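Local coordinates for PD-1 Binding Miniprotein GR918.2 (Synthetic construct, PDB 6V67) that is a computationally designed, disulfide-rich miniprotein made to bind the immune receptor PD-1, probably as a building block for a synthetic agonist, at residues 4-8 and 26-30. Residues are numbered along the deposited sequence; the frame is centred on the assembly and turned at random.
Sequences FCVCI and FLTEC
Cys7 and Cys30 are joined by a disulfide, with their SG atoms 2.0 Å apart. The torsion about the S-S bond, chi3, is 84°, near the 90° that disulfides favour. Both sulfurs lie anti to their own backbone N, and Cys7 CA and Cys30 CA lie 6.1 Å apart. Beside this bridge the ring of Phe26 reaches across to the strand. Phe26 CE2 meets the backbone edge-on, 3.5 Å from Val6 C, which lies in the ring plane. Phe26 CE2 is also 3.7 Å from Cys7 CB. Cys5 SG approaches the Phe26 ring obliquely, 4.2 Å from its centroid, a sulfur-aromatic contact. Phe26 CG is anti to the backbone N (chi1 -179°), which carries the ring from the helix to the strand. With an alanine here, Cys5 SG would probably lose its aromatic partner, and a gap would be likely to open between the helix and the Val6-Cys7 backbone. Leu27 adds a methyl contact, Leu27 CD2 to Val6 O at 3.4 Å, and also touches Ile41 of strand 38-42. Cys5 SG is itself bonded to Cys23, earlier in the same helix. Strand 3-9 is the middle strand of the antiparallel sheet, between 12-18 and 38-42. Its segment 4-8 runs nearly parallel to 26-30, at 9°. Two disulfides thus tie one helix to the middle strand, with an aromatic ring packed alongside them: the core of a small disulfide-stapled beta-beta-alpha-beta fold.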
ATOM      1  N   PHE A   4       4.343  -7.038   3.547  1.00 11.00           N
ATOM      2  CA  PHE A   4       3.772  -5.913   4.276  1.00 10.82           C
ATOM      3  C   PHE A   4       3.793  -4.708   3.353  1.00  9.69           C
ATOM      4  O   PHE A   4       4.817  -4.430   2.730  1.00 11.16           O
ATOM      5  CB  PHE A   4       4.630  -5.632   5.518  1.00 12.58           C
ATOM      6  CG  PHE A   4       4.321  -4.331   6.237  1.00 14.19           C
ATOM      7  CD1 PHE A   4       3.143  -4.156   6.935  1.00 14.99           C
ATOM      8  CD2 PHE A   4       5.268  -3.312   6.273  1.00 14.45           C
ATOM      9  CE1 PHE A   4       2.900  -2.972   7.634  1.00 15.42           C
ATOM     10  CE2 PHE A   4       5.018  -2.123   6.959  1.00 15.36           C
ATOM     11  CZ  PHE A   4       3.837  -1.964   7.640  1.00 15.08           C
ATOM     12  N   CYS A   5       2.674  -4.012   3.242  1.00  8.91           N
ATOM     13  CA  CYS A   5       2.616  -2.848   2.381  1.00  8.68           C
ATOM     14  C   CYS A   5       1.794  -1.749   3.041  1.00  8.39           C
ATOM     15  O   CYS A   5       0.952  -1.992   3.914  1.00  8.76           O
ATOM     16  CB  CYS A   5       2.137  -3.204   0.970  1.00  9.33           C
ATOM     17  SG  CYS A   5       0.681  -4.263   0.892  1.00 10.05           S
ATOM     18  N   VAL A   6       2.084  -0.520   2.619  1.00  8.90           N
ATOM     19  CA  VAL A   6       1.659   0.685   3.318  1.00  9.10           C
ATOM     20  C   VAL A   6       1.210   1.727   2.307  1.00  8.90           C
ATOM     21  O   VAL A   6       1.848   1.916   1.268  1.00  9.37           O
ATOM     22  CB  VAL A   6       2.841   1.266   4.129  1.00 10.53           C
ATOM     23  CG1 VAL A   6       2.441   2.507   4.900  1.00 11.94           C
ATOM     24  CG2 VAL A   6       3.435   0.257   5.078  1.00 10.71           C
ATOM     25  N   CYS A   7       0.153   2.459   2.657  1.00  8.63           N
ATOM     26  CA  CYS A   7      -0.365   3.584   1.877  1.00  8.73           C
ATOM     27  C   CYS A   7      -0.762   4.670   2.877  1.00  9.10           C
ATOM     28  O   CYS A   7      -1.809   4.557   3.520  1.00  9.77           O
ATOM     29  CB  CYS A   7      -1.567   3.145   1.048  1.00 10.35           C
ATOM     30  SG  CYS A   7      -2.302   4.412  -0.020  1.00 11.47           S
ATOM     31  N   ILE A   8       0.062   5.709   3.006  1.00  8.99           N
ATOM     32  CA  ILE A   8      -0.153   6.785   3.976  1.00  9.27           C
ATOM     33  C   ILE A   8      -0.651   8.007   3.232  1.00  9.37           C
ATOM     34  O   ILE A   8       0.033   8.506   2.335  1.00 10.33           O
ATOM     35  CB  ILE A   8       1.142   7.143   4.722  1.00 10.54           C
ATOM     36  CG1 ILE A   8       1.775   5.932   5.400  1.00 12.69           C
ATOM     37  CG2 ILE A   8       0.913   8.290   5.708  1.00 11.60           C
ATOM     38  CD1 ILE A   8       0.888   5.197   6.304  1.00 13.94           C
ATOM     39  N   PHE A  26      -2.583  -3.683  -3.703  1.00 11.01           N
ATOM     40  CA  PHE A  26      -2.749  -2.623  -2.719  1.00 10.64           C
ATOM     41  C   PHE A  26      -2.059  -1.346  -3.171  1.00 10.20           C
ATOM     42  O   PHE A  26      -2.631  -0.252  -3.078  1.00 10.03           O
ATOM     43  CB  PHE A  26      -2.182  -3.123  -1.394  1.00 10.80           C
ATOM     44  CG  PHE A  26      -2.295  -2.169  -0.242  1.00 10.43           C
ATOM     45  CD1 PHE A  26      -3.425  -2.076   0.536  1.00 12.01           C
ATOM     46  CD2 PHE A  26      -1.189  -1.429   0.116  1.00 11.34           C
ATOM     47  CE1 PHE A  26      -3.435  -1.205   1.636  1.00 13.43           C
ATOM     48  CE2 PHE A  26      -1.193  -0.571   1.156  1.00 13.28           C
ATOM     49  CZ  PHE A  26      -2.295  -0.463   1.932  1.00 13.76           C
ATOM     50  N   LEU A  27      -0.826  -1.463  -3.661  1.00 10.03           N
ATOM     51  CA  LEU A  27      -0.126  -0.266  -4.104  1.00 10.92           C
ATOM     52  C   LEU A  27      -0.706   0.301  -5.387  1.00 10.26           C
ATOM     53  O   LEU A  27      -0.711   1.517  -5.560  1.00 10.90           O
ATOM     54  CB  LEU A  27       1.370  -0.527  -4.213  1.00 12.53           C
ATOM     55  CG  LEU A  27       2.086  -0.485  -2.858  1.00 16.36           C
ATOM     56  CD1 LEU A  27       3.526  -0.141  -3.163  1.00 17.94           C
ATOM     57  CD2 LEU A  27       1.556   0.495  -1.807  1.00 17.59           C
ATOM     58  N   THR A  28      -1.195  -0.542  -6.294  1.00 11.00           N
ATOM     59  CA  THR A  28      -1.849  -0.014  -7.489  1.00 12.12           C
ATOM     60  C   THR A  28      -3.086   0.787  -7.110  1.00 11.77           C
ATOM     61  O   THR A  28      -3.321   1.883  -7.636  1.00 12.57           O
ATOM     62  CB  THR A  28      -2.217  -1.159  -8.432  1.00 13.92           C
ATOM     63  OG1 THR A  28      -1.023  -1.841  -8.815  1.00 15.30           O
ATOM     64  CG2 THR A  28      -2.911  -0.648  -9.695  1.00 14.30           C
ATOM     65  N   GLU A  29      -3.897   0.240  -6.201  1.00 11.50           N
ATOM     66  CA  GLU A  29      -5.075   0.955  -5.724  1.00 12.88           C
ATOM     67  C   GLU A  29      -4.679   2.231  -5.005  1.00 12.29           C
ATOM     68  O   GLU A  29      -5.313   3.274  -5.184  1.00 12.68           O
ATOM     69  CB  GLU A  29      -5.877   0.067  -4.777  1.00 14.94           C
ATOM     70  CG  GLU A  29      -6.532  -1.111  -5.435  1.00 17.35           C
ATOM     71  N   CYS A  30      -3.630   2.162  -4.186  1.00 11.28           N
ATOM     72  CA  CYS A  30      -3.143   3.346  -3.493  1.00 11.79           C
ATOM     73  C   CYS A  30      -2.808   4.442  -4.488  1.00 12.30           C
ATOM     74  O   CYS A  30      -3.186   5.601  -4.301  1.00 13.29           O
ATOM     75  CB  CYS A  30      -1.935   2.958  -2.643  1.00 11.54           C
ATOM     76  SG  CYS A  30      -1.170   4.292  -1.718  1.00 11.47           S
TER